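PDB 6KIA: enoyl-acyl carrier protein reductase from Uncultured bacterium, which probably catalyses the NADH-dependent reduction of the enoyl-acyl carrier protein double bond in fatty acid synthesis and confers triclosan resistance. Local coordinates for residues Arg235-Gly240 with Pro408-Glu413; Arg271-Ala276 with Ala283-Cys288. One frame throughout, in Å; residues are numbered along the deposited sequence.

Contacts 1 and 2 lie on opposite faces of the same central sheet, their centres about 10 Å apart. Strands 234-240 and 283-287 are parallel neighbours in it, and probable hydrogen bonds from G240 N to Y286 O (2.7 Å) and from Y286 N to A238 O (2.8 Å) join them. Contact 1 brings helix 394-413, from late in the chain, against one face; contact 2 sets helix 263-278 against the other. Contact 2 falls between the two segments of contact 1 in sequence. The result is a layered alpha/beta core, consistent with the NADP_Rossmann clan, in which both strands lead toward the bound NADH.

Contact 1 (Arg235-Gly240 with Pro408-Glu413). With NAI (1,4-dihydronicotinamide adenine dinucleotide), chain D.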
ATOM      1  N   ARG A 235      -0.502   8.363  17.763  1.00 19.64           N
ATOM      2  CA  ARG A 235       0.096   7.300  16.980  1.00 18.74           C
ATOM      3  C   ARG A 235       0.023   7.635  15.483  1.00 18.30           C
ATOM      4  O   ARG A 235      -0.935   8.266  15.017  1.00 17.54           O
ATOM      5  CB  ARG A 235      -0.630   5.985  17.242  1.00 18.98           C
ATOM      6  CG  ARG A 235      -0.663   5.539  18.690  1.00 18.81           C
ATOM      7  CD  ARG A 235       0.726   5.217  19.207  1.00 20.37           C
ATOM      8  NE  ARG A 235       0.655   4.664  20.558  1.00 25.68           N
ATOM      9  CZ  ARG A 235       0.820   5.389  21.659  1.00 22.02           C
ATOM     10  NH1 ARG A 235       1.094   6.675  21.556  1.00 23.18           N
ATOM     11  NH2 ARG A 235       0.726   4.821  22.854  1.00 25.14           N
ATOM     12  N   TYR A 236       1.042   7.209  14.745  1.00 18.02           N
ATOM     13  CA  TYR A 236       1.048   7.274  13.274  1.00 17.43           C
ATOM     14  C   TYR A 236       1.265   5.875  12.737  1.00 20.11           C
ATOM     15  O   TYR A 236       2.104   5.143  13.264  1.00 20.68           O
ATOM     16  CB  TYR A 236       2.152   8.185  12.745  1.00 17.63           C
ATOM     17  CG  TYR A 236       2.047   9.594  13.278  1.00 17.86           C
ATOM     18  CD1 TYR A 236       2.578   9.914  14.524  1.00 22.52           C
ATOM     19  CD2 TYR A 236       1.389  10.590  12.562  1.00 18.06           C
ATOM     20  CE1 TYR A 236       2.464  11.195  15.037  1.00 23.36           C
ATOM     21  CE2 TYR A 236       1.283  11.877  13.076  1.00 19.37           C
ATOM     22  CZ  TYR A 236       1.819  12.159  14.307  1.00 20.22           C
ATOM     23  OH  TYR A 236       1.724  13.435  14.820  1.00 23.77           O
ATOM     24  N   SER A 237       0.492   5.490  11.728  1.00 18.46           N
ATOM     25  CA  SER A 237       0.724   4.205  11.068  1.00 17.00           C
ATOM     26  C   SER A 237       0.867   4.474   9.577  1.00 17.85           C
ATOM     27  O   SER A 237       0.363   5.489   9.073  1.00 17.30           O
ATOM     28  CB  SER A 237      -0.425   3.231  11.336  1.00 16.83           C
ATOM     29  OG  SER A 237      -1.619   3.686  10.706  1.00 16.93           O
ATOM     30  N   ALA A 238       1.565   3.585   8.875  1.00 17.03           N
ATOM     31  CA  ALA A 238       1.636   3.637   7.424  1.00 17.13           C
ATOM     32  C   ALA A 238       1.624   2.208   6.919  1.00 16.96           C
ATOM     33  O   ALA A 238       2.054   1.290   7.618  1.00 16.79           O
ATOM     34  CB  ALA A 238       2.897   4.370   6.931  1.00 20.78           C
ATOM     35  N   TYR A 239       1.141   2.027   5.700  1.00 17.01           N
ATOM     36  CA  TYR A 239       1.164   0.721   5.051  1.00 16.89           C
ATOM     37  C   TYR A 239       2.431   0.627   4.216  1.00 16.96           C
ATOM     38  O   TYR A 239       2.613   1.398   3.279  1.00 19.99           O
ATOM     39  CB  TYR A 239      -0.071   0.510   4.174  1.00 17.81           C
ATOM     40  CG  TYR A 239      -1.356   0.302   4.945  1.00 16.82           C
ATOM     41  CD1 TYR A 239      -1.756  -0.977   5.336  1.00 18.67           C
ATOM     42  CD2 TYR A 239      -2.172   1.389   5.278  1.00 18.64           C
ATOM     43  CE1 TYR A 239      -2.926  -1.169   6.044  1.00 17.11           C
ATOM     44  CE2 TYR A 239      -3.342   1.195   5.997  1.00 16.87           C
ATOM     45  CZ  TYR A 239      -3.709  -0.070   6.359  1.00 19.19           C
ATOM     46  OH  TYR A 239      -4.870  -0.271   7.072  1.00 20.44           O
ATOM     47  N   GLY A 240       3.311  -0.298   4.572  1.00 17.22           N
ATOM     48  CA  GLY A 240       4.529  -0.458   3.812  1.00 16.92           C
ATOM     49  C   GLY A 240       4.435  -1.704   2.976  1.00 17.91           C
ATOM     50  O   GLY A 240       3.602  -2.568   3.244  1.00 16.69           O
ATOM     51  N   PRO A 408      -7.146  -5.463  12.763  1.00 18.61           N
ATOM     52  CA  PRO A 408      -6.947  -5.534  14.210  1.00 18.28           C
ATOM     53  C   PRO A 408      -5.479  -5.619  14.580  1.00 19.15           C
ATOM     54  O   PRO A 408      -5.090  -5.087  15.613  1.00 18.54           O
ATOM     55  CB  PRO A 408      -7.718  -6.793  14.620  1.00 21.47           C
ATOM     56  CG  PRO A 408      -7.954  -7.528  13.359  1.00 23.02           C
ATOM     57  CD  PRO A 408      -8.032  -6.525  12.278  1.00 17.15           C
ATOM     58  N   LEU A 409      -4.663  -6.278  13.760  1.00 18.29           N
ATOM     59  CA  LEU A 409      -3.238  -6.288  14.043  1.00 17.84           C
ATOM     60  C   LEU A 409      -2.677  -4.866  14.131  1.00 20.20           C
ATOM     61  O   LEU A 409      -2.010  -4.534  15.107  1.00 18.03           O
ATOM     62  CB  LEU A 409      -2.470  -7.080  12.975  1.00 18.32           C
ATOM     63  CG  LEU A 409      -2.608  -8.609  13.090  1.00 23.23           C
ATOM     64  CD1 LEU A 409      -1.940  -9.313  11.907  1.00 18.21           C
ATOM     65  CD2 LEU A 409      -2.042  -9.117  14.413  1.00 17.66           C
ATOM     66  N   MET A 410      -2.929  -4.031  13.121  1.00 16.76           N
ATOM     67  CA  MET A 410      -2.384  -2.684  13.127  1.00 17.95           C
ATOM     68  C   MET A 410      -3.070  -1.840  14.214  1.00 18.06           C
ATOM     69  O   MET A 410      -2.400  -1.095  14.943  1.00 17.81           O
ATOM     70  CB  MET A 410      -2.537  -2.040  11.762  1.00 17.46           C
ATOM     71  CG  MET A 410      -1.690  -2.747  10.701  1.00 16.31           C
ATOM     72  SD  MET A 410      -1.976  -2.101   9.048  1.00 18.14           S
ATOM     73  CE  MET A 410      -1.456  -0.372   9.202  1.00 18.55           C
ATOM     74  N   PHE A 411      -4.387  -2.001  14.354  1.00 17.59           N
ATOM     75  CA  PHE A 411      -5.132  -1.188  15.324  1.00 19.96           C
ATOM     76  C   PHE A 411      -4.644  -1.459  16.741  1.00 18.87           C
ATOM     77  O   PHE A 411      -4.405  -0.519  17.523  1.00 18.49           O
ATOM     78  CB  PHE A 411      -6.639  -1.454  15.218  1.00 16.13           C
ATOM     79  CG  PHE A 411      -7.464  -0.531  16.084  1.00 20.35           C
ATOM     80  CD1 PHE A 411      -7.578   0.813  15.784  1.00 23.43           C
ATOM     81  CD2 PHE A 411      -8.091  -1.023  17.221  1.00 22.97           C
ATOM     82  CE1 PHE A 411      -8.331   1.674  16.625  1.00 22.28           C
ATOM     83  CE2 PHE A 411      -8.843  -0.184  18.053  1.00 24.27           C
ATOM     84  CZ  PHE A 411      -8.965   1.161  17.742  1.00 19.17           C
ATOM     85  N   HIS A 412      -4.462  -2.737  17.087  1.00 15.85           N
ATOM     86  CA  HIS A 412      -4.036  -3.063  18.447  1.00 18.95           C
ATOM     87  C   HIS A 412      -2.532  -2.856  18.668  1.00 19.75           C
ATOM     88  O   HIS A 412      -2.126  -2.380  19.731  1.00 20.31           O
ATOM     89  CB  HIS A 412      -4.453  -4.498  18.811  1.00 19.72           C
ATOM     90  CG  HIS A 412      -5.929  -4.666  18.997  1.00 18.83           C
ATOM     91  ND1 HIS A 412      -6.645  -3.945  19.931  1.00 30.20           N
ATOM     92  CD2 HIS A 412      -6.820  -5.497  18.402  1.00 25.28           C
ATOM     93  CE1 HIS A 412      -7.913  -4.316  19.894  1.00 31.06           C
ATOM     94  NE2 HIS A 412      -8.047  -5.248  18.969  1.00 31.62           N
ATOM     95  N   GLU A 413      -1.695  -3.187  17.682  1.00 15.73           N
ATOM     96  CA  GLU A 413      -0.279  -2.939  17.845  1.00 18.01           C
ATOM     97  C   GLU A 413      -0.018  -1.441  18.030  1.00 18.13           C
ATOM     98  O   GLU A 413       0.885  -1.048  18.770  1.00 25.00           O
ATOM     99  CB  GLU A 413       0.507  -3.468  16.647  1.00 19.64           C
ATOM    100  CG  GLU A 413       2.031  -3.420  16.814  1.00 20.65           C
ATOM    101  CD  GLU A 413       2.537  -4.314  17.950  1.00 28.29           C
ATOM    102  OE1 GLU A 413       1.804  -5.222  18.408  1.00 26.89           O
ATOM    103  OE2 GLU A 413       3.694  -4.123  18.361  1.00 27.41           O
TER
HETATM  104  PA  NAI D 501      -5.638   1.917  -2.885  1.00 17.93           P
HETATM  105  O1A NAI D 501      -6.970   1.598  -2.278  1.00 20.84           O
HETATM  106  O2A NAI D 501      -5.628   2.329  -4.344  1.00 21.45           O
HETATM  107  O5B NAI D 501      -4.958   3.019  -1.962  1.00 18.27           O
HETATM  108  C5B NAI D 501      -4.075   3.963  -2.533  1.00 19.72           C
HETATM  109  C4B NAI D 501      -4.029   5.105  -1.473  1.00 18.77           C
HETATM  110  O4B NAI D 501      -2.960   6.101  -1.995  1.00 18.65           O
HETATM  111  C3B NAI D 501      -5.139   5.744  -1.374  1.00 20.23           C
HETATM  112  O3B NAI D 501      -5.457   6.108   0.032  1.00 21.64           O
HETATM  113  C2B NAI D 501      -4.925   7.109  -2.283  1.00 22.04           C
HETATM  114  O2B NAI D 501      -5.923   8.121  -1.890  1.00 20.17           O
HETATM  115  C1B NAI D 501      -3.704   7.440  -2.042  1.00 22.62           C
HETATM  116  N9A NAI D 501      -3.081   8.109  -3.203  1.00 22.03           N
HETATM  117  C8A NAI D 501      -2.741   7.723  -4.445  1.00 20.37           C
HETATM  118  N7A NAI D 501      -2.210   8.771  -5.072  1.00 20.25           N
HETATM  119  C5A NAI D 501      -2.213   9.815  -4.209  1.00 19.02           C
HETATM  120  C6A NAI D 501      -1.764  11.109  -4.426  1.00 22.06           C
HETATM  121  N6A NAI D 501      -1.171  11.775  -5.552  1.00 24.00           N
HETATM  122  N1A NAI D 501      -1.869  11.993  -3.421  1.00 20.58           N
HETATM  123  C2A NAI D 501      -2.418  11.616  -2.224  1.00 21.94           C
HETATM  124  N3A NAI D 501      -2.863  10.321  -2.009  1.00 23.26           N
HETATM  125  C4A NAI D 501      -2.753   9.424  -3.038  1.00 22.89           C
HETATM  126  O3  NAI D 501      -4.616   0.619  -2.796  1.00 18.07           O
HETATM  127  PN  NAI D 501      -3.850  -0.000  -1.518  1.00 18.35           P
HETATM  128  O1N NAI D 501      -4.832  -0.373  -0.450  1.00 17.61           O
HETATM  129  O2N NAI D 501      -3.098  -1.184  -2.103  1.00 18.64           O
HETATM  130  O5D NAI D 501      -2.837   1.113  -0.990  1.00 17.46           O
HETATM  131  C5D NAI D 501      -2.867   1.566   0.353  1.00 17.38           C
HETATM  132  C4D NAI D 501      -1.447   1.390   0.938  1.00 17.30           C
HETATM  133  O4D NAI D 501      -1.204   0.100   1.071  1.00 17.14           O
HETATM  134  C3D NAI D 501      -0.393   1.907  -0.037  1.00 19.92           C
HETATM  135  O3D NAI D 501       0.545   2.716   0.589  1.00 17.77           O
HETATM  136  C2D NAI D 501       0.283   0.591  -0.482  1.00 20.21           C
HETATM  137  O2D NAI D 501       1.615   0.893  -1.030  1.00 17.47           O
HETATM  138  C1D NAI D 501       0.285  -0.142   0.600  1.00 17.16           C
HETATM  139  N1N NAI D 501       0.473  -1.570   0.343  1.00 18.80           N
HETATM  140  C2N NAI D 501      -0.186  -2.222  -0.677  1.00 17.06           C
HETATM  141  C3N NAI D 501       0.074  -3.577  -0.921  1.00 16.95           C
HETATM  142  C7N NAI D 501      -0.667  -4.337  -2.020  1.00 21.07           C
HETATM  143  O7N NAI D 501      -0.234  -5.406  -2.443  1.00 20.70           O
HETATM  144  N7N NAI D 501      -1.872  -3.793  -2.537  1.00 19.50           N
HETATM  145  C4N NAI D 501       0.970  -4.297  -0.144  1.00 19.33           C
HETATM  146  C5N NAI D 501       1.595  -3.638   0.921  1.00 21.86           C
HETATM  147  C6N NAI D 501       1.345  -2.280   1.152  1.00 17.91           C
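M410 reaches from helix 394-413 to strand 234-240 and lays its terminal methyl over one face of the Y239 ring. CE sits 3.7 Å from the ring centroid and only 19° off the ring normal, a CH-pi contact, displaced from the centre toward the rim. The sulfur approaches differently: M410 SD is 3.3 Å from Y239 CE1, at the CE1-CZ side of the ring, and stands obliquely to the ring plane at 44° from the normal. Together the two atoms make a Met-aromatic contact in which the methyl takes the face and the sulfur leans over the rim. The methionine chain runs extended out to SD and then bends at chi3 (62°), which turns CE back over the tyrosine. That methyl also faces the strand, with S237 CB at 4.3 Å and the carbonyl oxygen A238 O at 4.2 Å. No hydrogen bond crosses between the segments, so the junction is held by van der Waals and aromatic contacts within a buried layer. The ring of Y33 also meets that of Y239, and L37 of helix 34-43 touches both Y239 and S237. At the base of the tyrosine, Y239 CB comes within 3.3 Å of O4D of the nicotinamide-side ribose of NADH, while G240 O lies 3.1 Å from C6N of the dihydronicotinamide. K266 NZ hydrogen-bonds both Y239 O and the dinucleotide. M410 is thus a second-shell residue, packed on a tyrosine that itself touches the cofactor, at the C-terminal end of a parallel strand, where dinucleotides bind in Rossmann-like folds.

Contact 2 (Arg271-Ala276 with Ala283-Cys288); sequences RIAEDA and ATVYNC
A273 meets strand 283-287 with nothing larger than a methyl group, and that methyl is central to the contact. Its CB lies 3.8 Å from V285 CG2 on one hand and 4.0 Å from the carbonyl oxygen A283 O on the other, so that it touches both A283 and V285, which, two residues apart, point to the same face of the strand while T284 between them points away. Of all the residues here A273 loses the most surface, followed by A283. V285 contributes through a single branch: with chi1 at 173°, CG1 is turned anti to the backbone N, while CG2 lies beside that N and takes up the contact with A273. One turn further along the helix, A276 repeats the pattern, its CB resting 4.2 Å from A283 CB. Small side chains on both sides let the backbones come near, A273 CA and A283 CA being 5.4 Å apart and the axes approaching to 7.4 Å. The helix and strand run nearly antiparallel, at 153°, as expected for a helix that turns back into the strand after a short loop. The interface is almost wholly apolar; A283 O is the exception, a polar atom buried by the contact with no partner in the model. N287 adds a polar link nearby, its ND2 bonding E270 OE2 of the same helix. On the flanks, F213 of helix 196-219 touches I272 and A283, and I217 touches A276. Strand 283-287 runs between strands 234-240 and 421-423, and helix 263-278 belongs to the crossover that connects strand 234-240 to it, with Y286 directed to the other face of the sheet against helix 394-413.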
ATOM      1  N   ARG A 271      12.607   4.759   6.691  1.00 23.40           N
ATOM      2  CA  ARG A 271      13.582   5.653   7.328  1.00 25.84           C
ATOM      3  C   ARG A 271      12.921   6.852   8.026  1.00 26.03           C
ATOM      4  O   ARG A 271      13.360   7.273   9.096  1.00 26.33           O
ATOM      5  CB  ARG A 271      14.613   6.147   6.318  1.00 25.89           C
ATOM      6  CG  ARG A 271      15.551   5.054   5.849  1.00 32.63           C
ATOM      7  CD  ARG A 271      16.762   5.596   5.078  1.00 30.80           C
ATOM      8  NE  ARG A 271      16.433   6.460   3.943  1.00 35.27           N
ATOM      9  CZ  ARG A 271      16.167   6.024   2.716  1.00 36.92           C
ATOM     10  NH1 ARG A 271      16.172   4.722   2.453  1.00 31.22           N
ATOM     11  NH2 ARG A 271      15.896   6.896   1.756  1.00 38.14           N
ATOM     12  N   ILE A 272      11.872   7.404   7.421  1.00 23.92           N
ATOM     13  CA  ILE A 272      11.122   8.487   8.058  1.00 22.57           C
ATOM     14  C   ILE A 272      10.545   8.022   9.403  1.00 26.13           C
ATOM     15  O   ILE A 272      10.660   8.726  10.430  1.00 24.08           O
ATOM     16  CB  ILE A 272       9.997   9.006   7.127  1.00 20.12           C
ATOM     17  CG1 ILE A 272      10.600   9.755   5.938  1.00 23.76           C
ATOM     18  CG2 ILE A 272       9.029   9.927   7.890  1.00 23.24           C
ATOM     19  CD1 ILE A 272       9.641   9.936   4.771  1.00 21.66           C
ATOM     20  N   ALA A 273       9.969   6.820   9.419  1.00 22.40           N
ATOM     21  CA  ALA A 273       9.448   6.261  10.679  1.00 23.27           C
ATOM     22  C   ALA A 273      10.547   6.083  11.724  1.00 26.45           C
ATOM     23  O   ALA A 273      10.350   6.385  12.905  1.00 26.01           O
ATOM     24  CB  ALA A 273       8.748   4.921  10.439  1.00 21.38           C
ATOM     25  N   GLU A 274      11.688   5.547  11.303  1.00 23.12           N
ATOM     26  CA  GLU A 274      12.798   5.320  12.240  1.00 27.72           C
ATOM     27  C   GLU A 274      13.322   6.641  12.821  1.00 22.89           C
ATOM     28  O   GLU A 274      13.542   6.745  14.049  1.00 28.00           O
ATOM     29  CB  GLU A 274      13.916   4.544  11.548  1.00 24.94           C
ATOM     30  CG  GLU A 274      13.490   3.140  11.165  1.00 29.63           C
ATOM     31  CD  GLU A 274      14.485   2.430  10.250  1.00 37.20           C
ATOM     32  OE1 GLU A 274      15.173   3.110   9.464  1.00 35.22           O
ATOM     33  OE2 GLU A 274      14.572   1.186  10.329  1.00 39.60           O
ATOM     34  N   ASP A 275      13.454   7.659  11.972  1.00 27.95           N
ATOM     35  CA  ASP A 275      13.934   8.973  12.415  1.00 21.84           C
ATOM     36  C   ASP A 275      12.949   9.564  13.417  1.00 37.58           C
ATOM     37  O   ASP A 275      13.352  10.098  14.457  1.00 38.19           O
ATOM     38  CB  ASP A 275      14.082   9.969  11.260  1.00 24.21           C
ATOM     39  CG  ASP A 275      15.182   9.608  10.273  1.00 35.51           C
ATOM     40  OD1 ASP A 275      16.132   8.892  10.648  1.00 35.10           O
ATOM     41  OD2 ASP A 275      15.122  10.126   9.131  1.00 41.99           O
ATOM     42  N   ALA A 276      11.657   9.476  13.097  1.00 32.72           N
ATOM     43  CA  ALA A 276      10.622   9.981  14.005  1.00 27.68           C
ATOM     44  C   ALA A 276      10.623   9.238  15.346  1.00 27.19           C
ATOM     45  O   ALA A 276      10.461   9.861  16.408  1.00 26.57           O
ATOM     46  CB  ALA A 276       9.225   9.906  13.333  1.00 23.41           C
ATOM     47  N   ALA A 283       5.561   6.418  15.503  1.00 24.84           N
ATOM     48  CA  ALA A 283       5.241   6.205  14.092  1.00 22.90           C
ATOM     49  C   ALA A 283       5.722   4.817  13.674  1.00 24.39           C
ATOM     50  O   ALA A 283       6.880   4.467  13.914  1.00 23.89           O
ATOM     51  CB  ALA A 283       5.889   7.298  13.234  1.00 18.67           C
ATOM     52  N   THR A 284       4.837   4.022  13.068  1.00 19.97           N
ATOM     53  CA  THR A 284       5.161   2.661  12.699  1.00 20.27           C
ATOM     54  C   THR A 284       4.718   2.381  11.258  1.00 20.21           C
ATOM     55  O   THR A 284       3.559   2.617  10.888  1.00 21.63           O
ATOM     56  CB  THR A 284       4.503   1.645  13.663  1.00 22.71           C
ATOM     57  OG1 THR A 284       4.963   1.882  15.014  1.00 21.52           O
ATOM     58  CG2 THR A 284       4.830   0.195  13.257  1.00 22.17           C
ATOM     59  N   VAL A 285       5.649   1.878  10.459  1.00 18.46           N
ATOM     60  CA  VAL A 285       5.325   1.339   9.142  1.00 19.41           C
ATOM     61  C   VAL A 285       5.038  -0.133   9.281  1.00 20.53           C
ATOM     62  O   VAL A 285       5.852  -0.884   9.826  1.00 20.94           O
ATOM     63  CB  VAL A 285       6.479   1.521   8.133  1.00 18.11           C
ATOM     64  CG1 VAL A 285       6.170   0.784   6.824  1.00 18.36           C
ATOM     65  CG2 VAL A 285       6.743   3.009   7.890  1.00 21.21           C
ATOM     66  N   TYR A 286       3.873  -0.552   8.805  1.00 16.51           N
ATOM     67  CA  TYR A 286       3.519  -1.964   8.832  1.00 16.32           C
ATOM     68  C   TYR A 286       3.718  -2.521   7.455  1.00 17.76           C
ATOM     69  O   TYR A 286       2.976  -2.178   6.538  1.00 16.76           O
ATOM     70  CB  TYR A 286       2.066  -2.158   9.308  1.00 16.24           C
ATOM     71  CG  TYR A 286       1.857  -1.759  10.757  1.00 16.20           C
ATOM     72  CD1 TYR A 286       1.525  -0.443  11.102  1.00 17.12           C
ATOM     73  CD2 TYR A 286       2.031  -2.680  11.767  1.00 19.44           C
ATOM     74  CE1 TYR A 286       1.349  -0.087  12.429  1.00 20.01           C
ATOM     75  CE2 TYR A 286       1.856  -2.333  13.098  1.00 20.04           C
ATOM     76  CZ  TYR A 286       1.515  -1.060  13.419  1.00 19.50           C
ATOM     77  OH  TYR A 286       1.347  -0.751  14.761  1.00 20.88           O
ATOM     78  N   ASN A 287       4.743  -3.356   7.304  1.00 18.41           N
ATOM     79  CA  ASN A 287       5.018  -3.986   6.006  1.00 19.18           C
ATOM     80  C   ASN A 287       4.082  -5.165   5.798  1.00 16.42           C
ATOM     81  O   ASN A 287       4.199  -6.217   6.456  1.00 16.06           O
ATOM     82  CB  ASN A 287       6.482  -4.402   5.899  1.00 16.35           C
ATOM     83  CG  ASN A 287       7.389  -3.227   5.594  1.00 21.38           C
ATOM     84  OD1 ASN A 287       7.025  -2.324   4.812  1.00 18.80           O
ATOM     85  ND2 ASN A 287       8.568  -3.200   6.226  1.00 18.46           N
ATOM     86  N   CYS A 288       3.102  -4.954   4.929  1.00 16.28           N
ATOM     87  CA  CYS A 288       1.967  -5.880   4.783  1.00 17.69           C
ATOM     88  C   CYS A 288       2.077  -6.787   3.571  1.00 16.21           C
ATOM     89  O   CYS A 288       2.838  -6.487   2.651  1.00 16.42           O
ATOM     90  CB  CYS A 288       0.662  -5.077   4.707  1.00 16.25           C
ATOM     91  SG  CYS A 288       0.231  -4.236   6.283  1.00 17.60           S
TER